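Local coordinates for putative drug/sodium antiporter (Escherichia coli, PDB 4Z3N), which is a MATE-family membrane transporter that probably exports the colibactin genotoxin or its precursor, apparently by cation-coupled antiport, at residues A[26-31]-A[330-335]; A[30-35]-A[311-316]. All blocks are in the same frame, centred on the assembly; numbering follows the deposited sequence.

Contact 1 (A[26-31]-A[330-335]); sequences GSLYKL and LNAYWA. With OLC ((2R)-2,3-dihydroxypropyl (9Z)-octadec-9-enoate), chain F.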
loop_
_atom_site.group_PDB
_atom_site.type_symbol
_atom_site.label_atom_id
_atom_site.label_comp_id
_atom_site.label_asym_id
_atom_site.label_seq_id
_atom_site.Cartn_x
_atom_site.Cartn_y
_atom_site.Cartn_z
ATOM N N GLY A 26 13.571 -7.727 23.378
ATOM C CA GLY A 26 14.694 -7.970 22.479
ATOM C C GLY A 26 15.350 -6.816 21.723
ATOM O O GLY A 26 15.041 -5.640 21.931
ATOM N N SER A 27 16.282 -7.165 20.839
ATOM C CA SER A 27 16.857 -6.197 19.908
ATOM C C SER A 27 15.817 -5.771 18.860
ATOM O O SER A 27 15.236 -6.602 18.146
ATOM C CB SER A 27 18.082 -6.781 19.220
ATOM O OG SER A 27 18.492 -5.985 18.130
ATOM N N LEU A 28 15.584 -4.470 18.768
ATOM C CA LEU A 28 14.543 -3.980 17.889
ATOM C C LEU A 28 14.896 -4.209 16.424
ATOM O O LEU A 28 14.011 -4.520 15.623
ATOM C CB LEU A 28 14.269 -2.505 18.163
ATOM C CG LEU A 28 13.501 -2.317 19.469
ATOM C CD1 LEU A 28 13.488 -0.865 19.855
ATOM C CD2 LEU A 28 12.085 -2.872 19.357
ATOM N N TYR A 29 16.178 -4.088 16.073
ATOM C CA TYR A 29 16.583 -4.300 14.683
ATOM C C TYR A 29 16.339 -5.732 14.248
ATOM O O TYR A 29 15.761 -5.955 13.185
ATOM C CB TYR A 29 18.048 -3.923 14.464
ATOM C CG TYR A 29 18.294 -2.457 14.670
ATOM C CD1 TYR A 29 17.748 -1.526 13.811
ATOM C CD2 TYR A 29 19.054 -2.004 15.743
ATOM C CE1 TYR A 29 17.959 -0.175 14.004
ATOM C CE2 TYR A 29 19.272 -0.662 15.951
ATOM C CZ TYR A 29 18.720 0.251 15.073
ATOM O OH TYR A 29 18.920 1.596 15.254
ATOM N N LYS A 30 16.764 -6.691 15.067
ATOM C CA LYS A 30 16.487 -8.105 14.815
ATOM C C LYS A 30 14.977 -8.365 14.749
ATOM O O LYS A 30 14.484 -9.054 13.848
ATOM C CB LYS A 30 17.130 -8.998 15.897
ATOM C CG LYS A 30 18.663 -8.962 15.922
ATOM C CD LYS A 30 19.244 -9.076 14.505
ATOM C CE LYS A 30 20.739 -8.742 14.463
ATOM N NZ LYS A 30 21.042 -7.443 13.771
ATOM N N LEU A 31 14.247 -7.800 15.701
ATOM C CA LEU A 31 12.806 -7.980 15.760
ATOM C C LEU A 31 12.099 -7.439 14.501
ATOM O O LEU A 31 11.317 -8.154 13.883
ATOM C CB LEU A 31 12.258 -7.318 17.026
ATOM C CG LEU A 31 10.739 -7.327 17.183
ATOM C CD1 LEU A 31 10.161 -8.751 17.181
ATOM C CD2 LEU A 31 10.300 -6.518 18.430
ATOM N N LEU A 330 8.595 4.124 20.916
ATOM C CA LEU A 330 9.370 5.223 20.360
ATOM C C LEU A 330 10.706 4.735 19.796
ATOM O O LEU A 330 11.122 5.169 18.715
ATOM C CB LEU A 330 9.615 6.300 21.419
ATOM C CG LEU A 330 8.473 7.246 21.740
ATOM C CD1 LEU A 330 8.979 8.422 22.594
ATOM C CD2 LEU A 330 7.809 7.748 20.454
ATOM N N ASN A 331 11.384 3.855 20.534
ATOM C CA ASN A 331 12.613 3.238 20.040
ATOM C C ASN A 331 12.355 2.388 18.823
ATOM O O ASN A 331 13.206 2.289 17.946
ATOM C CB ASN A 331 13.279 2.352 21.100
ATOM C CG ASN A 331 13.704 3.112 22.327
ATOM O OD1 ASN A 331 14.248 4.215 22.245
ATOM N ND2 ASN A 331 13.458 2.517 23.482
ATOM N N ALA A 332 11.188 1.750 18.797
ATOM C CA ALA A 332 10.789 0.902 17.684
ATOM C C ALA A 332 10.634 1.734 16.411
ATOM O O ALA A 332 11.138 1.340 15.341
ATOM C CB ALA A 332 9.507 0.162 18.001
ATOM N N TYR A 333 9.970 2.884 16.526
ATOM C CA TYR A 333 9.843 3.792 15.388
ATOM C C TYR A 333 11.202 4.223 14.807
ATOM O O TYR A 333 11.429 4.103 13.602
ATOM C CB TYR A 333 9.051 5.020 15.777
ATOM C CG TYR A 333 9.199 6.139 14.784
ATOM C CD1 TYR A 333 8.432 6.177 13.628
ATOM C CD2 TYR A 333 10.120 7.157 14.999
ATOM C CE1 TYR A 333 8.592 7.186 12.715
ATOM C CE2 TYR A 333 10.277 8.172 14.095
ATOM C CZ TYR A 333 9.514 8.182 12.952
ATOM O OH TYR A 333 9.684 9.206 12.059
ATOM N N TRP A 334 12.116 4.700 15.657
ATOM C CA TRP A 334 13.439 5.129 15.180
ATOM C C TRP A 334 14.347 3.974 14.724
ATOM O O TRP A 334 15.232 4.199 13.896
ATOM C CB TRP A 334 14.162 5.958 16.243
ATOM C CG TRP A 334 13.518 7.280 16.505
ATOM C CD1 TRP A 334 12.792 7.622 17.599
ATOM C CD2 TRP A 334 13.519 8.434 15.647
ATOM N NE1 TRP A 334 12.337 8.916 17.485
ATOM C CE2 TRP A 334 12.774 9.442 16.303
ATOM C CE3 TRP A 334 14.081 8.717 14.397
ATOM C CZ2 TRP A 334 12.569 10.712 15.751
ATOM C CZ3 TRP A 334 13.876 9.986 13.845
ATOM C CH2 TRP A 334 13.123 10.964 14.527
ATOM N N ALA A 335 14.141 2.757 15.241
ATOM C CA ALA A 335 14.830 1.571 14.698
ATOM C C ALA A 335 14.396 1.320 13.239
ATOM O O ALA A 335 15.227 1.117 12.326
ATOM C CB ALA A 335 14.547 0.346 15.550
HETATM C C18 OLC F . 15.188 17.817 6.509
HETATM C C10 OLC F . 17.334 12.702 14.222
HETATM C C9 OLC F . 17.608 11.734 15.125
HETATM C C17 OLC F . 14.469 17.158 7.676
HETATM C C11 OLC F . 16.612 12.377 12.925
HETATM C C8 OLC F . 16.547 11.346 16.142
HETATM C C16 OLC F . 15.339 16.082 8.301
HETATM C C12 OLC F . 15.810 13.578 12.464
HETATM C C7 OLC F . 17.126 10.527 17.283
HETATM C C15 OLC F . 14.602 15.280 9.365
HETATM C C13 OLC F . 15.784 13.697 10.945
HETATM C C6 OLC F . 16.356 10.828 18.545
HETATM C C14 OLC F . 15.470 15.141 10.596
#
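L28 and Y29 lie against one side of the helical turn N331 to A335. In this MATE transporter the pair joins the start of helix 28-56, the first predicted membrane helix, to the early part of helix 326-358. S27 sits at the N-cap position of the first helix. Its backbone O accepts the N-H of L31.

The CB of L28 points at the other helix. L28 CB meets A335 CB at 3.9 Å. The L28 CG is anti to the carbonyl carbon (chi1 -74°), which carries the branched end toward N331 and A332. There L28 CD1 lies 3.5 Å from N331 CB, and the two side chains cross at about a right angle. The other branch, L28 CD2, comes to 4.2 Å from A332 CB.

Y29 works differently. Its CB does not point across, but its ring swings in beside A335. The methyl CB of A335 stands over the Y29 ring, off-centre, in a CH-pi contact 4.3 Å from the centroid and 30° off the normal. The carbonyl of A335 lies instead at the ring edge, close to its plane, with A335 O 3.5 Å from Y29 CE1. One alanine thus meets both the face and the edge of the tyrosine. G26 O, in the loop before helix 28-56, is hydrogen-bonded to R328 NH2 of helix 326-358. The Y29 side chain also touches A338 and L339.

W334 leads away from L28 and Y29 toward lipid. One face of its indole is covered by Y333, whose CE2 sits over the centre. On the opposite face lies C8 of a bound monoolein, offset toward the rim, and further along the acyl chain OLC C11 is 3.7 Å from W334 CZ3.

Contact 2 (A[30-35]-A[311-316]); sequences KLLLRM and TALLTV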
loop_
_atom_site.group_PDB
_atom_site.type_symbol
_atom_site.label_atom_id
_atom_site.label_comp_id
_atom_site.label_asym_id
_atom_site.label_seq_id
_atom_site.Cartn_x
_atom_site.Cartn_y
_atom_site.Cartn_z
ATOM N N LYS A 30 16.764 -6.691 15.067
ATOM C CA LYS A 30 16.487 -8.105 14.815
ATOM C C LYS A 30 14.977 -8.365 14.749
ATOM O O LYS A 30 14.484 -9.054 13.848
ATOM C CB LYS A 30 17.130 -8.998 15.897
ATOM C CG LYS A 30 18.663 -8.962 15.922
ATOM C CD LYS A 30 19.244 -9.076 14.505
ATOM C CE LYS A 30 20.739 -8.742 14.463
ATOM N NZ LYS A 30 21.042 -7.443 13.771
ATOM N N LEU A 31 14.247 -7.800 15.701
ATOM C CA LEU A 31 12.806 -7.980 15.760
ATOM C C LEU A 31 12.099 -7.439 14.501
ATOM O O LEU A 31 11.317 -8.154 13.883
ATOM C CB LEU A 31 12.258 -7.318 17.026
ATOM C CG LEU A 31 10.739 -7.327 17.183
ATOM C CD1 LEU A 31 10.161 -8.751 17.181
ATOM C CD2 LEU A 31 10.300 -6.518 18.430
ATOM N N LEU A 32 12.385 -6.200 14.104
ATOM C CA LEU A 32 11.754 -5.634 12.915
ATOM C C LEU A 32 12.141 -6.359 11.610
ATOM O O LEU A 32 11.307 -6.526 10.710
ATOM C CB LEU A 32 12.090 -4.147 12.788
ATOM C CG LEU A 32 11.403 -3.200 13.763
ATOM C CD1 LEU A 32 12.065 -1.837 13.710
ATOM C CD2 LEU A 32 9.917 -3.086 13.466
ATOM N N LEU A 33 13.397 -6.773 11.495
ATOM C CA LEU A 33 13.858 -7.393 10.262
ATOM C C LEU A 33 13.266 -8.757 10.077
ATOM O O LEU A 33 12.885 -9.127 8.973
ATOM C CB LEU A 33 15.371 -7.515 10.239
ATOM C CG LEU A 33 16.116 -6.296 9.735
ATOM C CD1 LEU A 33 17.593 -6.636 9.710
ATOM C CD2 LEU A 33 15.573 -5.912 8.361
ATOM N N ARG A 34 13.206 -9.523 11.158
ATOM C CA ARG A 34 12.720 -10.889 11.059
ATOM C C ARG A 34 11.241 -10.901 10.721
ATOM O O ARG A 34 10.726 -11.861 10.154
ATOM C CB ARG A 34 12.964 -11.642 12.347
ATOM C CG ARG A 34 11.778 -11.660 13.233
ATOM C CD ARG A 34 12.211 -12.003 14.639
ATOM N NE ARG A 34 11.815 -13.352 15.006
ATOM C CZ ARG A 34 12.082 -13.900 16.181
ATOM N NH1 ARG A 34 12.757 -13.203 17.092
ATOM N NH2 ARG A 34 11.677 -15.139 16.435
ATOM N N MET A 35 10.557 -9.837 11.104
ATOM C CA MET A 35 9.169 -9.654 10.752
ATOM C C MET A 35 8.986 -9.041 9.375
ATOM O O MET A 35 8.044 -9.393 8.654
ATOM C CB MET A 35 8.492 -8.796 11.797
ATOM C CG MET A 35 8.369 -9.480 13.129
ATOM S SD MET A 35 7.642 -8.375 14.325
ATOM C CE MET A 35 5.945 -8.314 13.762
ATOM N N THR A 311 4.956 -2.516 8.028
ATOM C CA THR A 311 3.988 -3.519 8.450
ATOM C C THR A 311 4.487 -4.140 9.747
ATOM O O THR A 311 3.686 -4.440 10.637
ATOM C CB THR A 311 3.719 -4.676 7.381
ATOM O OG1 THR A 311 4.898 -5.465 7.177
ATOM C CG2 THR A 311 3.203 -4.140 6.064
ATOM N N ALA A 312 5.811 -4.299 9.848
ATOM C CA ALA A 312 6.452 -4.926 11.010
ATOM C C ALA A 312 6.331 -4.027 12.227
ATOM O O ALA A 312 6.224 -4.500 13.356
ATOM C CB ALA A 312 7.919 -5.231 10.725
ATOM N N LEU A 313 6.340 -2.725 11.959
ATOM C CA LEU A 313 6.351 -1.707 12.988
ATOM C C LEU A 313 4.983 -1.564 13.631
ATOM O O LEU A 313 4.884 -1.242 14.818
ATOM C CB LEU A 313 6.805 -0.360 12.411
ATOM C CG LEU A 313 6.803 0.781 13.435
ATOM C CD1 LEU A 313 7.881 0.578 14.526
ATOM C CD2 LEU A 313 6.971 2.099 12.744
ATOM N N LEU A 314 3.936 -1.795 12.844
ATOM C CA LEU A 314 2.567 -1.755 13.354
ATOM C C LEU A 314 2.373 -2.787 14.496
ATOM O O LEU A 314 1.892 -2.475 15.591
ATOM C CB LEU A 314 1.563 -2.008 12.211
ATOM C CG LEU A 314 0.100 -1.847 12.634
ATOM C CD1 LEU A 314 -0.420 -0.521 12.189
ATOM C CD2 LEU A 314 -0.758 -2.967 12.102
ATOM N N THR A 315 2.784 -4.015 14.225
ATOM C CA THR A 315 2.775 -5.066 15.223
ATOM C C THR A 315 3.606 -4.769 16.475
ATOM O O THR A 315 3.161 -5.043 17.599
ATOM C CB THR A 315 3.283 -6.333 14.616
ATOM O OG1 THR A 315 2.704 -6.459 13.310
ATOM C CG2 THR A 315 2.899 -7.510 15.490
ATOM N N VAL A 316 4.806 -4.226 16.277
ATOM C CA VAL A 316 5.701 -3.951 17.389
ATOM C C VAL A 316 5.208 -2.747 18.205
ATOM O O VAL A 316 5.223 -2.778 19.443
ATOM C CB VAL A 316 7.144 -3.710 16.905
ATOM C CG1 VAL A 316 8.002 -3.203 18.050
ATOM C CG2 VAL A 316 7.721 -4.989 16.316
#
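T315 OG1 is hydrogen-bonded to Q176 O, and the methyl end of M35 lies beside it, with M35 CE 3.8 Å from T315 OG1. Q176 also bonds T311 O through its NE2, so one glutamine holds two points of helix 286-322 next to this contact. The M35 chain is bent at its last torsion (chi3 72°). The bend lays M35 CE against the branched end of T315, 3.4 Å from T315 CB. At the base of the same side chain, M35 CB packs on A312 CB at 3.8 Å.

Here helix 28-56 of the MATE transmembrane bundle crosses helix 286-322. The short axes run 8.9 Å apart at 126°, inclined but closer to antiparallel than to parallel. The small A312 side chain faces this crossing, with L32 O also close to its CB.

V316 CG2 is met by three residues. L31 reaches it tip to tip, with L31 CD2 3.7 Å from V316 CG2. M35 crosses at a slant, with M35 SD 3.9 Å from V316 CG2. L32 brings its CD2 to the same methyl. L32 CD2 also lies 3.9 Å from L313 CA and 4.0 Å from A312 CB.

Contacts 1 and 2 start from the same part of helix 28-56 and share K30 and L31. Their centres are 8 Å apart. The helices they reach, 286-322 and 326-358, follow each other in the chain, and helix 28-56 packs against both. The two contacts also touch directly. A332 CB lies 3.7 Å from V316 CG1, and A332 O is 3.7 Å from L32 CD1. Contact 2 is buried, and its centre is about 17 Å from the centre of the chain. Contact 1 is partly exposed, its centre about 22 Å from the centre of the chain. Monoolein touches W334 of segment 330-335, whose indole leads away from contact 1. The side chain of L313 is about 14 Å from a bound OLC.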